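Local coordinates for uncharacterized hypothetical protein (Parabacteroides merdae, PDB 4EI0) that is of unknown function but belongs to the DUF4466 family, with a beta sandwich forming the N-terminal half of its chain, at residues L16-I21 / Q137-K142; Y40-P45 / A108-Y113; L51-V56 / S130-N135; T66-N71 / T97-T102; V84-D89 / F101-C106. One frame throughout, in Å; residues are numbered along the deposited sequence. Where two conformers were deposited one is given.

Contact 1: residues L16-I21 / Q137-K142; sequences LSNDCI and QVAEYK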
# COMPACT_ATOMS: atom_id res chain seq x y z
N LEU B 16 17.83 5.25 -2.57
CA LEU B 16 16.69 5.74 -3.35
C LEU B 16 16.69 5.16 -4.71
O LEU B 16 17.72 5.15 -5.38
CB LEU B 16 16.78 7.26 -3.50
CG LEU B 16 15.58 7.92 -4.18
CD1 LEU B 16 14.26 7.46 -3.55
CD2 LEU B 16 15.78 9.42 -4.01
N SER B 17 15.57 4.59 -5.12
CA SER B 17 15.44 4.06 -6.46
C SER B 17 14.07 4.43 -7.09
O SER B 17 13.14 4.88 -6.40
CB SER B 17 15.61 2.57 -6.41
OG SER B 17 14.46 2.03 -5.81
N ASN B 18 13.96 4.23 -8.40
CA ASN B 18 12.72 4.60 -9.10
C ASN B 18 12.45 3.72 -10.32
O ASN B 18 13.35 3.07 -10.82
CB ASN B 18 12.67 6.11 -9.41
CG ASN B 18 13.69 6.60 -10.49
OD1 ASN B 18 13.67 7.78 -10.86
ND2 ASN B 18 14.52 5.74 -11.00
N ASP B 19 11.21 3.70 -10.76
CA ASP B 19 10.80 2.99 -11.96
C ASP B 19 9.53 3.63 -12.46
O ASP B 19 8.78 4.16 -11.67
CB ASP B 19 10.51 1.53 -11.63
CG ASP B 19 10.23 0.71 -12.89
OD1 ASP B 19 11.07 0.68 -13.79
OD2 ASP B 19 9.15 0.13 -13.01
N CYS B 20 9.30 3.66 -13.77
CA CYS B 20 8.13 4.33 -14.29
C CYS B 20 7.55 3.51 -15.42
O CYS B 20 8.30 3.02 -16.25
CB CYS B 20 8.48 5.76 -14.74
SG CYS B 20 6.99 6.78 -14.94
N ILE B 21 6.23 3.37 -15.45
CA ILE B 21 5.53 2.61 -16.49
C ILE B 21 4.44 3.48 -17.13
O ILE B 21 3.71 4.15 -16.45
CB ILE B 21 4.99 1.23 -16.00
CG1 ILE B 21 3.75 1.35 -15.10
CG2 ILE B 21 6.10 0.45 -15.29
CD1 ILE B 21 2.96 0.05 -14.95
N GLN B 137 19.76 11.88 -1.36
CA GLN B 137 19.90 11.08 -2.55
C GLN B 137 18.88 11.53 -3.61
O GLN B 137 17.86 12.16 -3.27
CB GLN B 137 19.71 9.61 -2.24
CG GLN B 137 20.96 8.95 -1.72
CD GLN B 137 20.74 7.49 -1.39
OE1 GLN B 137 19.62 7.06 -1.15
NE2 GLN B 137 21.83 6.71 -1.39
N VAL B 138 19.19 11.24 -4.87
CA VAL B 138 18.32 11.53 -6.04
C VAL B 138 18.23 10.27 -6.95
O VAL B 138 19.08 9.42 -6.85
CB VAL B 138 18.88 12.73 -6.84
CG1 VAL B 138 18.90 13.99 -5.96
CG2 VAL B 138 20.29 12.41 -7.34
N ALA B 139 17.18 10.12 -7.77
CA ALA B 139 17.10 9.10 -8.83
C ALA B 139 16.36 9.69 -10.02
O ALA B 139 15.66 10.69 -9.88
CB ALA B 139 16.42 7.82 -8.39
N GLU B 140 16.49 9.03 -11.18
CA GLU B 140 15.95 9.56 -12.43
C GLU B 140 15.55 8.41 -13.32
O GLU B 140 16.12 7.34 -13.18
CB GLU B 140 17.00 10.47 -13.14
CG GLU B 140 17.30 10.13 -14.58
CD GLU B 140 18.22 11.16 -15.22
OE1 GLU B 140 19.32 11.40 -14.68
OE2 GLU B 140 17.83 11.74 -16.27
N TYR B 141 14.56 8.63 -14.18
CA TYR B 141 14.04 7.61 -15.08
C TYR B 141 13.45 8.28 -16.31
O TYR B 141 12.59 9.13 -16.17
CB TYR B 141 12.95 6.78 -14.40
CG TYR B 141 12.70 5.43 -15.05
CD1 TYR B 141 11.90 5.32 -16.18
CD2 TYR B 141 13.28 4.27 -14.54
CE1 TYR B 141 11.69 4.08 -16.78
CE2 TYR B 141 13.07 3.05 -15.14
CZ TYR B 141 12.28 2.97 -16.23
OH TYR B 141 12.12 1.77 -16.76
N LYS B 142 13.89 7.87 -17.51
CA LYS B 142 13.43 8.46 -18.78
C LYS B 142 12.52 7.49 -19.51
O LYS B 142 12.76 6.29 -19.50
CB LYS B 142 14.62 8.79 -19.70
CG LYS B 142 15.62 9.74 -19.05
CD LYS B 142 16.79 10.07 -19.96
CE LYS B 142 17.65 11.16 -19.35
NZ LYS B 142 16.79 12.21 -18.72
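Leu-16 N donates to Gln-137 OE1 at 2.9 Å, nearly straight (175° at the hydrogen), reaching the amide oxygen from above its carbonyl plane. Here two edge strands of a beta sandwich face each other: strand 17-22 borders one antiparallel sheet and strand 138-147 the other. They run 19° from parallel with segment axes 6.3 Å apart, and side chains span the distance rather than backbone-to-backbone hydrogen bonds. Leu-16 lays CD2 against the far main chain, 3.5 Å from Gln-137 O. Asn-18 reaches straight across: with CG tucked between backbone N and carbonyl carbon (chi1 69°), its amide stands on the opposite strand beside the methyl of Ala-139. Its ND2 donates to Glu-140 O at 3.1 Å; that oxygen lies in the Asn-18 amide plane, although ND2 itself stands above the Glu-140 carbonyl plane. This bond supports the orientation of the amide, and at its other end OD1 is hydrogen-bonded to Tyr-40 OH. Tyr-141 turns its ring flat under the main chain of Asp-19 and Cys-20, and Asp-19 CA makes an off-centre CH-pi contact 4.2 Å from the ring centroid. The carboxylate of Asp-19 runs alongside, its plane almost perpendicular to the ring. A serine in place of Tyr-141 would probably open a gap beneath Asp-19 CA and leave Cys-20 N, buried here without a hydrogen-bond partner, without its aromatic cover. Cys-20 N sits over the ring centre, while Cys-20 CB touches the rim at Tyr-141 CD1, 3.7 Å away.

Contact 2: residues Y40-P45 / A108-Y113; sequences YAMAIP and ATLRYY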
# COMPACT_ATOMS: atom_id res chain seq x y z
N TYR B 40 4.61 6.39 -11.68
CA TYR B 40 6.01 6.63 -11.31
C TYR B 40 6.19 6.09 -9.87
O TYR B 40 5.62 6.66 -8.95
CB TYR B 40 6.35 8.09 -11.32
CG TYR B 40 7.81 8.45 -11.01
CD1 TYR B 40 8.87 7.72 -11.53
CD2 TYR B 40 8.11 9.56 -10.22
CE1 TYR B 40 10.19 8.06 -11.25
CE2 TYR B 40 9.44 9.92 -9.96
CZ TYR B 40 10.47 9.17 -10.48
OH TYR B 40 11.79 9.53 -10.22
N ALA B 41 6.98 5.02 -9.74
CA ALA B 41 7.27 4.34 -8.47
C ALA B 41 8.60 4.77 -7.93
O ALA B 41 9.59 4.80 -8.67
CB ALA B 41 7.28 2.83 -8.68
N MSE B 42 8.64 5.04 -6.63
CA MSE B 42 9.86 5.46 -5.92
C MSE B 42 10.00 4.67 -4.63
O MSE B 42 9.00 4.28 -4.04
CB MSE B 42 9.77 6.95 -5.57
CG MSE B 42 9.50 7.85 -6.76
SE MSE B 42 8.62 9.49 -6.26
CE MSE B 42 6.81 8.59 -6.22
N ALA B 43 11.22 4.40 -4.19
CA ALA B 43 11.43 3.62 -2.94
C ALA B 43 12.81 3.91 -2.37
O ALA B 43 13.76 4.06 -3.13
CB ALA B 43 11.25 2.10 -3.14
N ILE B 44 12.88 4.03 -1.05
CA ILE B 44 14.09 4.24 -0.32
C ILE B 44 13.99 3.33 0.88
O ILE B 44 12.92 3.18 1.44
CB ILE B 44 14.29 5.71 0.08
CG1 ILE B 44 15.69 5.91 0.70
CG2 ILE B 44 13.21 6.19 1.04
CD1 ILE B 44 16.06 7.36 0.97
N PRO B 45 15.08 2.66 1.26
CA PRO B 45 14.99 1.88 2.49
C PRO B 45 14.60 2.80 3.65
O PRO B 45 15.14 3.90 3.81
CB PRO B 45 16.41 1.31 2.65
CG PRO B 45 16.98 1.34 1.27
CD PRO B 45 16.43 2.59 0.66
N ALA B 108 6.34 5.09 -2.70
CA ALA B 108 5.06 5.61 -3.23
C ALA B 108 5.02 5.40 -4.74
O ALA B 108 6.05 5.25 -5.39
CB ALA B 108 4.90 7.07 -2.94
N THR B 109 3.81 5.35 -5.27
CA THR B 109 3.58 5.37 -6.72
C THR B 109 2.60 6.44 -7.07
O THR B 109 1.48 6.44 -6.58
CB THR B 109 3.02 4.04 -7.19
OG1 THR B 109 3.93 3.02 -6.87
CG2 THR B 109 2.80 4.03 -8.72
N LEU B 110 3.07 7.42 -7.81
CA LEU B 110 2.28 8.58 -8.15
C LEU B 110 1.95 8.49 -9.61
O LEU B 110 2.79 8.04 -10.39
CB LEU B 110 3.04 9.87 -7.91
CG LEU B 110 3.43 10.24 -6.46
CD1 LEU B 110 4.28 11.48 -6.54
CD2 LEU B 110 2.18 10.43 -5.58
N ARG B 111 0.73 8.91 -9.95
CA ARG B 111 0.27 8.98 -11.34
C ARG B 111 0.44 10.36 -11.89
O ARG B 111 0.03 11.35 -11.27
CB ARG B 111 -1.16 8.55 -11.40
CG ARG B 111 -1.27 7.07 -11.10
CD ARG B 111 -2.70 6.61 -11.02
NE ARG B 111 -2.69 5.22 -10.64
CZ ARG B 111 -3.75 4.55 -10.23
NH1 ARG B 111 -4.92 5.14 -10.15
NH2 ARG B 111 -3.61 3.29 -9.88
N TYR B 112 1.10 10.44 -13.05
CA TYR B 112 1.29 11.69 -13.78
C TYR B 112 0.47 11.64 -15.06
O TYR B 112 0.46 10.61 -15.76
CB TYR B 112 2.76 11.85 -14.12
CG TYR B 112 3.13 12.92 -15.15
CD1 TYR B 112 3.14 14.26 -14.82
CD2 TYR B 112 3.54 12.57 -16.42
CE1 TYR B 112 3.49 15.23 -15.74
CE2 TYR B 112 3.88 13.52 -17.35
CZ TYR B 112 3.86 14.84 -17.01
OH TYR B 112 4.24 15.78 -17.92
N TYR B 113 -0.21 12.74 -15.32
CA TYR B 113 -1.09 12.92 -16.46
C TYR B 113 -0.56 14.07 -17.31
O TYR B 113 -0.49 15.21 -16.86
CB TYR B 113 -2.49 13.23 -15.96
CG TYR B 113 -3.09 12.08 -15.19
CD1 TYR B 113 -3.80 11.09 -15.84
CD2 TYR B 113 -2.95 12.00 -13.83
CE1 TYR B 113 -4.37 10.04 -15.14
CE2 TYR B 113 -3.50 10.96 -13.11
CZ TYR B 113 -4.20 9.99 -13.77
OH TYR B 113 -4.69 8.98 -13.06
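Met-42, present as selenomethionine, bends at its last torsion (chi3 -82°) and so swings CE over the partner strand, where it meets Leu-110 CG at 3.8 Å. The two side chains cross at a slant, and the same methyl lies 4.1 Å from Ala-108 CB, so one terminal carbon spans both residues. Tyr-40 stands on this face too but leans the other way. With CG anti to the backbone N (chi1 -177°), its ring leads off from strand 107-115, and Met-42 CG rests over one ring face, displaced toward the rim. Tyr-40 therefore touches the opposite strand mainly through its main chain, and its hydroxyl end turns toward Asn-18 of strand 17-22. On the reverse face, the methyl of Ala-41 meets Thr-109 at OG1, 3.8 Å from Ala-41 CB.

Behind these side chains the backbones pair antiparallel. Tyr-40 with Leu-110 and Met-42 with Ala-108 are hydrogen-bonded pairs, each joined both ways; Tyr-40 N to Leu-110 O is 2.8 Å. Ala-41 and Thr-109 form the non-hydrogen-bonded pair between them, where Thr-109 CA comes within 3.3 Å of Tyr-40 O in a CA-H...O contact.

Strand 35-43 lies between 17-22 and 107-115, and 67-75 continues the sheet beyond. The face of Tyr-40 and Met-42 looks into the beta sandwich, where both pack on Val-131 of strand 124-133 in the facing sheet. On the Thr-109 side, Arg-111 forms a salt bridge with Asp-81 and a cation-pi contact with Tyr-73 of strand 67-75.

Contact 3: residues L51-V56 / S130-N135; sequences LSSAQV and SVKASN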
# COMPACT_ATOMS: atom_id res chain seq x y z
N LEU B 51 10.80 9.86 1.27
CA LEU B 51 10.64 10.55 0.00
C LEU B 51 10.34 12.04 0.26
O LEU B 51 9.50 12.35 1.08
CB LEU B 51 9.51 9.87 -0.80
CG LEU B 51 9.72 8.41 -1.18
CD1 LEU B 51 8.60 8.01 -2.14
CD2 LEU B 51 11.09 8.16 -1.85
N SER B 52 11.00 12.96 -0.51
CA SER B 52 10.79 14.43 -0.38
C SER B 52 9.97 15.08 -1.49
O SER B 52 9.08 15.91 -1.22
CB SER B 52 12.15 15.14 -0.30
OG SER B 52 12.92 14.52 0.75
N SER B 53 10.29 14.73 -2.73
CA SER B 53 9.65 15.36 -3.91
C SER B 53 9.85 14.55 -5.16
O SER B 53 10.75 13.71 -5.24
CB SER B 53 10.15 16.80 -4.12
OG SER B 53 11.53 16.83 -4.47
N ALA B 54 8.99 14.81 -6.15
CA ALA B 54 9.05 14.14 -7.46
C ALA B 54 8.88 15.20 -8.55
O ALA B 54 8.24 16.22 -8.34
CB ALA B 54 7.97 13.09 -7.54
N GLN B 55 9.44 14.96 -9.73
CA GLN B 55 9.34 15.89 -10.79
C GLN B 55 9.29 15.19 -12.14
O GLN B 55 9.81 14.10 -12.27
CB GLN B 55 10.58 16.82 -10.69
CG GLN B 55 10.86 17.61 -11.90
CD GLN B 55 12.07 18.49 -11.72
OE1 GLN B 55 12.07 19.43 -10.94
NE2 GLN B 55 13.10 18.21 -12.49
N VAL B 56 8.61 15.78 -13.12
CA VAL B 56 8.71 15.30 -14.51
C VAL B 56 8.95 16.50 -15.40
O VAL B 56 8.31 17.56 -15.22
CB VAL B 56 7.46 14.67 -15.06
CG1 VAL B 56 7.85 13.73 -16.19
CG2 VAL B 56 6.69 14.00 -14.00
N SER B 130 12.02 12.30 -12.07
CA SER B 130 13.08 12.29 -11.03
C SER B 130 12.48 12.46 -9.66
O SER B 130 11.32 12.89 -9.51
CB SER B 130 14.11 13.37 -11.30
OG SER B 130 13.50 14.64 -11.36
N VAL B 131 13.27 12.08 -8.66
CA VAL B 131 12.84 11.98 -7.27
C VAL B 131 13.99 12.43 -6.35
O VAL B 131 15.15 12.19 -6.66
CB VAL B 131 12.37 10.53 -6.90
CG1 VAL B 131 13.44 9.49 -7.22
CG2 VAL B 131 11.92 10.44 -5.44
N LYS B 132 13.65 13.06 -5.24
CA LYS B 132 14.58 13.38 -4.15
C LYS B 132 14.10 12.74 -2.84
O LYS B 132 12.91 12.76 -2.57
CB LYS B 132 14.64 14.91 -3.94
CG LYS B 132 15.20 15.72 -5.12
CD LYS B 132 15.23 17.22 -4.76
CE LYS B 132 15.18 18.19 -5.94
NZ LYS B 132 16.48 18.77 -6.39
N ALA B 133 15.03 12.24 -2.02
CA ALA B 133 14.75 11.77 -0.66
C ALA B 133 15.47 12.59 0.43
O ALA B 133 16.41 13.35 0.15
CB ALA B 133 15.17 10.31 -0.52
N SER B 134 15.10 12.37 1.68
CA SER B 134 15.56 13.22 2.78
C SER B 134 17.03 12.99 3.21
O SER B 134 17.52 13.71 4.05
CB SER B 134 14.65 13.07 3.99
OG SER B 134 14.72 11.74 4.49
N ASN B 135 17.69 11.97 2.65
CA ASN B 135 19.12 11.78 2.85
C ASN B 135 19.95 12.45 1.76
O ASN B 135 21.12 12.21 1.66
CB ASN B 135 19.47 10.27 2.91
CG ASN B 135 19.07 9.54 1.66
OD1 ASN B 135 18.37 10.11 0.81
ND2 ASN B 135 19.44 8.25 1.56
O HOH W 1 12.59 15.30 -13.86
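Lys-132 runs past Ser-53 with nearly its whole aliphatic chain. Its CB lies 3.7 Å from Ser-53 OG; CG, set anti to the carbonyl carbon (chi1 -64°), stays beside that hydroxyl oxygen, and CD returns to 3.7 Å from Ser-53 OG. CE is already farther from Ser-53 OG, at 4.2 Å, and beyond it the chain bends at chi4 so that NZ leads away from the neighbouring strand. The main chain of the same lysine marks a classic beta bulge: Ser-52 and Ser-53 both face it, and Lys-132 O accepts from Ser-52 N at 2.8 Å and, more loosely, from Ser-53 N at 3.3 Å. Past the bulge the antiparallel register is regular, with Gln-55 and Ser-130 as a hydrogen-bonded pair. A water joins their side chains, 2.7 Å from Ser-130 OG and accepting from Gln-55 NE2. On the other face Leu-51 CD2 approaches Val-131 CG2 at 4.3 Å.

Strand 51-58 lies between 96-100 and 124-133 in one sheet of the sandwich. Leu-51 and Ala-54 reach Met-42 on strand 35-43 of the facing sheet, and Ala-54 also touches Leu-110 on strand 107-115.

Contact 4: residues T66-N71 / T97-T102; sequences TYFDPN and TVIDFT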
# COMPACT_ATOMS: atom_id res chain seq x y z
N THR B 66 -2.13 19.24 -17.01
CA THR B 66 -0.99 18.33 -16.79
C THR B 66 -0.62 18.38 -15.27
O THR B 66 -0.47 19.46 -14.69
CB THR B 66 0.20 18.79 -17.62
OG1 THR B 66 -0.16 18.68 -19.00
CG2 THR B 66 1.46 17.98 -17.34
N TYR B 67 -0.63 17.25 -14.60
CA TYR B 67 -0.40 17.22 -13.17
C TYR B 67 0.04 15.84 -12.66
O TYR B 67 -0.07 14.86 -13.38
CB TYR B 67 -1.66 17.68 -12.39
CG TYR B 67 -2.74 16.68 -12.29
CD1 TYR B 67 -3.33 16.19 -13.41
CD2 TYR B 67 -3.20 16.22 -11.06
CE1 TYR B 67 -4.32 15.25 -13.34
CE2 TYR B 67 -4.21 15.28 -10.97
CZ TYR B 67 -4.76 14.81 -12.12
OH TYR B 67 -5.74 13.87 -12.11
N PHE B 68 0.56 15.82 -11.42
CA PHE B 68 0.68 14.61 -10.63
C PHE B 68 -0.51 14.58 -9.71
O PHE B 68 -0.77 15.53 -9.01
CB PHE B 68 1.90 14.69 -9.72
CG PHE B 68 3.16 14.13 -10.28
CD1 PHE B 68 3.29 12.76 -10.49
CD2 PHE B 68 4.27 14.92 -10.44
CE1 PHE B 68 4.49 12.21 -10.93
CE2 PHE B 68 5.44 14.38 -10.90
CZ PHE B 68 5.56 13.02 -11.12
N ASP B 69 -1.22 13.47 -9.67
CA ASP B 69 -2.26 13.27 -8.68
C ASP B 69 -1.47 13.14 -7.35
O ASP B 69 -0.41 12.52 -7.32
CB ASP B 69 -3.06 12.03 -9.14
CG ASP B 69 -4.00 11.42 -8.12
OD1 ASP B 69 -3.85 11.58 -6.92
OD2 ASP B 69 -4.85 10.62 -8.56
N PRO B 70 -1.96 13.78 -6.28
CA PRO B 70 -1.21 13.81 -5.04
C PRO B 70 -1.33 12.53 -4.21
O PRO B 70 -0.78 12.48 -3.08
CB PRO B 70 -1.82 15.03 -4.30
CG PRO B 70 -3.25 15.06 -4.78
CD PRO B 70 -3.22 14.56 -6.19
N ASN B 71 -2.09 11.52 -4.67
CA ASN B 71 -2.23 10.29 -3.91
C ASN B 71 -1.23 9.26 -4.35
O ASN B 71 -1.01 9.10 -5.51
CB ASN B 71 -3.60 9.69 -4.04
CG ASN B 71 -4.67 10.59 -3.49
OD1 ASN B 71 -4.92 10.65 -2.30
ND2 ASN B 71 -5.32 11.28 -4.38
N THR B 97 6.77 19.67 -14.04
CA THR B 97 5.77 19.43 -13.01
C THR B 97 6.50 18.95 -11.75
O THR B 97 7.27 18.02 -11.83
CB THR B 97 4.76 18.37 -13.47
OG1 THR B 97 4.08 18.82 -14.64
CG2 THR B 97 3.79 18.02 -12.32
N VAL B 98 6.25 19.59 -10.62
CA VAL B 98 6.88 19.20 -9.36
C VAL B 98 5.80 18.95 -8.34
O VAL B 98 4.74 19.61 -8.35
CB VAL B 98 7.87 20.27 -8.87
CG1 VAL B 98 7.13 21.54 -8.47
CG2 VAL B 98 8.75 19.71 -7.76
N ILE B 99 6.05 17.99 -7.47
CA ILE B 99 5.14 17.71 -6.38
C ILE B 99 5.98 17.37 -5.12
O ILE B 99 6.99 16.68 -5.23
CB ILE B 99 4.16 16.59 -6.72
CG1 ILE B 99 3.04 16.55 -5.70
CG2 ILE B 99 4.94 15.28 -6.82
CD1 ILE B 99 1.86 15.67 -6.09
N ASP B 100 5.54 17.86 -3.97
CA ASP B 100 6.24 17.67 -2.68
C ASP B 100 5.51 16.68 -1.83
O ASP B 100 4.27 16.78 -1.70
CB ASP B 100 6.29 18.97 -1.88
CG ASP B 100 7.30 19.95 -2.41
OD1 ASP B 100 8.31 19.51 -2.96
OD2 ASP B 100 7.09 21.16 -2.27
N PHE B 101 6.25 15.78 -1.18
CA PHE B 101 5.61 14.91 -0.21
C PHE B 101 5.41 15.70 1.10
O PHE B 101 6.29 16.38 1.54
CB PHE B 101 6.47 13.68 0.04
CG PHE B 101 6.45 12.71 -1.09
CD1 PHE B 101 7.27 12.88 -2.17
CD2 PHE B 101 5.66 11.58 -1.02
CE1 PHE B 101 7.26 11.99 -3.20
CE2 PHE B 101 5.61 10.70 -2.07
CZ PHE B 101 6.42 10.89 -3.15
N THR B 102 4.23 15.60 1.69
CA THR B 102 3.98 16.21 3.01
C THR B 102 3.76 15.12 4.04
O THR B 102 3.50 15.42 5.16
CB THR B 102 2.75 17.15 2.95
OG1 THR B 102 1.69 16.44 2.30
CG2 THR B 102 3.10 18.42 2.10
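Phe-68 sets the CD2 corner of its ring between two methyl groups of the opposite segment, 3.7 Å from Thr-97 CG2 and equally 3.7 Å from Ile-99 CG2. Both methyls come in obliquely. Ile-99 has a second branch at work: CG1 is anti to the backbone N (chi1 -167°) and the chain stays extended, which carries CD1 past the ring to Phe-68 CB at 3.8 Å and on to Pro-70 CA at 3.7 Å. The isoleucine thus straddles Phe-68, one methyl at the ring and the other at the base of the side chain. No hydrogen bond crosses here, because strand 67-75 and strand 96-100 belong to the two facing sheets of a beta sandwich, and what meets is the inward lining of each. Val-56 from strand 51-58 and Tyr-112 from strand 107-115 also pack on Phe-68. At one end of the contact Thr-66 CG2 lies 3.9 Å from Thr-97 OG1, a hydroxyl hydrogen-bonded to Thr-92 OG1. At the other, Pro-70 lies within an Asx turn: Asp-69 OD1 accepts from Asn-71 N at 2.9 Å and also from Asn-71 ND2, while Asp-69 OD2 takes a hydrogen bond from Tyr-73 OH.

Contact 5: residues V84-D89 / F101-C106; sequences VKVCSD and FTVDTC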
# COMPACT_ATOMS: atom_id res chain seq x y z
N VAL B 84 -3.67 7.08 -0.94
CA VAL B 84 -3.28 7.72 0.32
C VAL B 84 -2.72 9.07 -0.07
O VAL B 84 -1.78 9.18 -0.90
CB VAL B 84 -2.24 6.89 1.11
CG1 VAL B 84 -1.83 7.64 2.39
CG2 VAL B 84 -2.76 5.50 1.38
N LYS B 85 -3.26 10.13 0.49
CA LYS B 85 -2.89 11.52 0.02
C LYS B 85 -1.61 11.95 0.72
O LYS B 85 -1.62 12.52 1.79
CB LYS B 85 -4.04 12.52 0.27
CG LYS B 85 -3.79 13.95 -0.25
CD LYS B 85 -5.00 14.58 -0.93
CE LYS B 85 -4.84 16.10 -1.13
NZ LYS B 85 -6.05 16.91 -0.80
N VAL B 86 -0.49 11.70 0.05
CA VAL B 86 0.82 11.86 0.67
C VAL B 86 1.54 13.11 0.21
O VAL B 86 2.58 13.46 0.75
CB VAL B 86 1.72 10.63 0.41
CG1 VAL B 86 1.17 9.37 1.11
CG2 VAL B 86 1.88 10.41 -1.06
N CYS B 87 0.98 13.80 -0.76
CA CYS B 87 1.59 15.00 -1.33
C CYS B 87 0.69 16.19 -1.28
O CYS B 87 -0.56 16.07 -1.18
CB CYS B 87 1.93 14.78 -2.80
SG CYS B 87 3.15 13.54 -3.20
N SER B 88 1.30 17.36 -1.37
CA SER B 88 0.51 18.58 -1.62
C SER B 88 0.26 18.66 -3.13
O SER B 88 0.77 17.84 -3.88
CB SER B 88 1.26 19.79 -1.10
OG SER B 88 2.63 19.71 -1.48
N ASP B 89 -0.52 19.63 -3.59
CA ASP B 89 -0.85 19.68 -5.02
C ASP B 89 0.39 19.90 -5.87
O ASP B 89 1.33 20.59 -5.45
CB ASP B 89 -1.88 20.77 -5.34
CG ASP B 89 -3.24 20.53 -4.65
OD1 ASP B 89 -3.61 19.37 -4.47
OD2 ASP B 89 -3.94 21.52 -4.31
N PHE B 101 6.25 15.78 -1.18
CA PHE B 101 5.61 14.91 -0.21
C PHE B 101 5.41 15.70 1.10
O PHE B 101 6.29 16.38 1.54
CB PHE B 101 6.47 13.68 0.04
CG PHE B 101 6.45 12.71 -1.09
CD1 PHE B 101 7.27 12.88 -2.17
CD2 PHE B 101 5.66 11.58 -1.02
CE1 PHE B 101 7.26 11.99 -3.20
CE2 PHE B 101 5.61 10.70 -2.07
CZ PHE B 101 6.42 10.89 -3.15
N THR B 102 4.23 15.60 1.69
CA THR B 102 3.98 16.21 3.01
C THR B 102 3.76 15.12 4.04
O THR B 102 3.50 15.42 5.16
CB THR B 102 2.75 17.15 2.95
OG1 THR B 102 1.69 16.44 2.30
CG2 THR B 102 3.10 18.42 2.10
N VAL B 103 3.84 13.84 3.65
CA VAL B 103 3.63 12.70 4.58
C VAL B 103 4.89 11.87 4.55
O VAL B 103 5.49 11.65 3.46
CB VAL B 103 2.37 11.88 4.21
CG1 VAL B 103 2.25 10.56 5.01
CG2 VAL B 103 1.08 12.72 4.39
N ASP B 104 5.31 11.36 5.71
CA ASP B 104 6.50 10.52 5.73
C ASP B 104 6.15 9.17 5.09
O ASP B 104 5.26 8.42 5.58
CB ASP B 104 6.99 10.20 7.15
CG ASP B 104 7.67 11.37 7.83
OD1 ASP B 104 7.84 12.43 7.19
OD2 ASP B 104 8.05 11.20 9.02
N THR B 105 6.91 8.83 4.05
CA THR B 105 6.87 7.49 3.54
C THR B 105 8.16 7.13 2.88
O THR B 105 8.86 7.98 2.32
CB THR B 105 5.71 7.30 2.55
OG1 THR B 105 5.64 5.92 2.20
CG2 THR B 105 5.87 8.20 1.37
N CYS B 106 8.46 5.83 2.88
CA CYS B 106 9.63 5.34 2.15
C CYS B 106 9.34 4.82 0.75
O CYS B 106 10.25 4.42 0.05
CB CYS B 106 10.32 4.26 2.96
SG CYS B 106 9.34 2.81 3.26
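Cys-87 and Phe-101 meet in a sulfur-aromatic contact, SG over the centre of one ring face, 3.9 Å from the centroid and only 13° off the ring normal. They lie at one end of the beta sandwich, where the chain leaving strand 81-85, outermost in its sheet within this chain, meets the loop linking strand 96-100 of one sheet to 107-115 of the other. Val-86 is the bump that fills the hollow between Phe-101 and Val-103. The side chains of Val-86 and Phe-101 lie side by side, and Val-86 CG2 meets the ring obliquely, 3.9 Å from Phe-101 CE2. Val-86 CB backs onto Val-103 CB at 4.1 Å, the two valines crossing at about a right angle. Val-103 CG2 in turn settles against Lys-85 O. Lys-85 of the second subunit packs on Val-103 as well, and Lys-85 and Asp-104 make backbone hydrogen bonds with that subunit. Farther along, Thr-102 presents CG2 to Ser-88, 3.8 Å from Ser-88 OG. An alanine at Phe-101 is likely to open a gap beside Val-86 CG2 and leave Cys-87 SG with no ring face to sit on. One carbonyl joins the two segments: Val-86 O accepts from Thr-102 N at 2.9 Å and, weakly, from Val-103 N at 3.2 Å.

Contact 1 closes the widest loop, from the first strand at 17-22 to 138-147, and the other four lie within it. Contact 2 then joins 40-45 to 108-113, and contact 3 joins 51-56 to 130-135, so these two cross along the chain. Contact 4 is nested inside both; contact 5 is nested there too, and its second segment overlaps that of contact 4 at Phe-101 and Thr-102. Contacts 2 and 3 pair strands within one sheet each. Contact 4 joins the two sheets across the interior, contact 1 joins them along their bordering strands, and contact 5 ties the end of 81-85 to the connection between them.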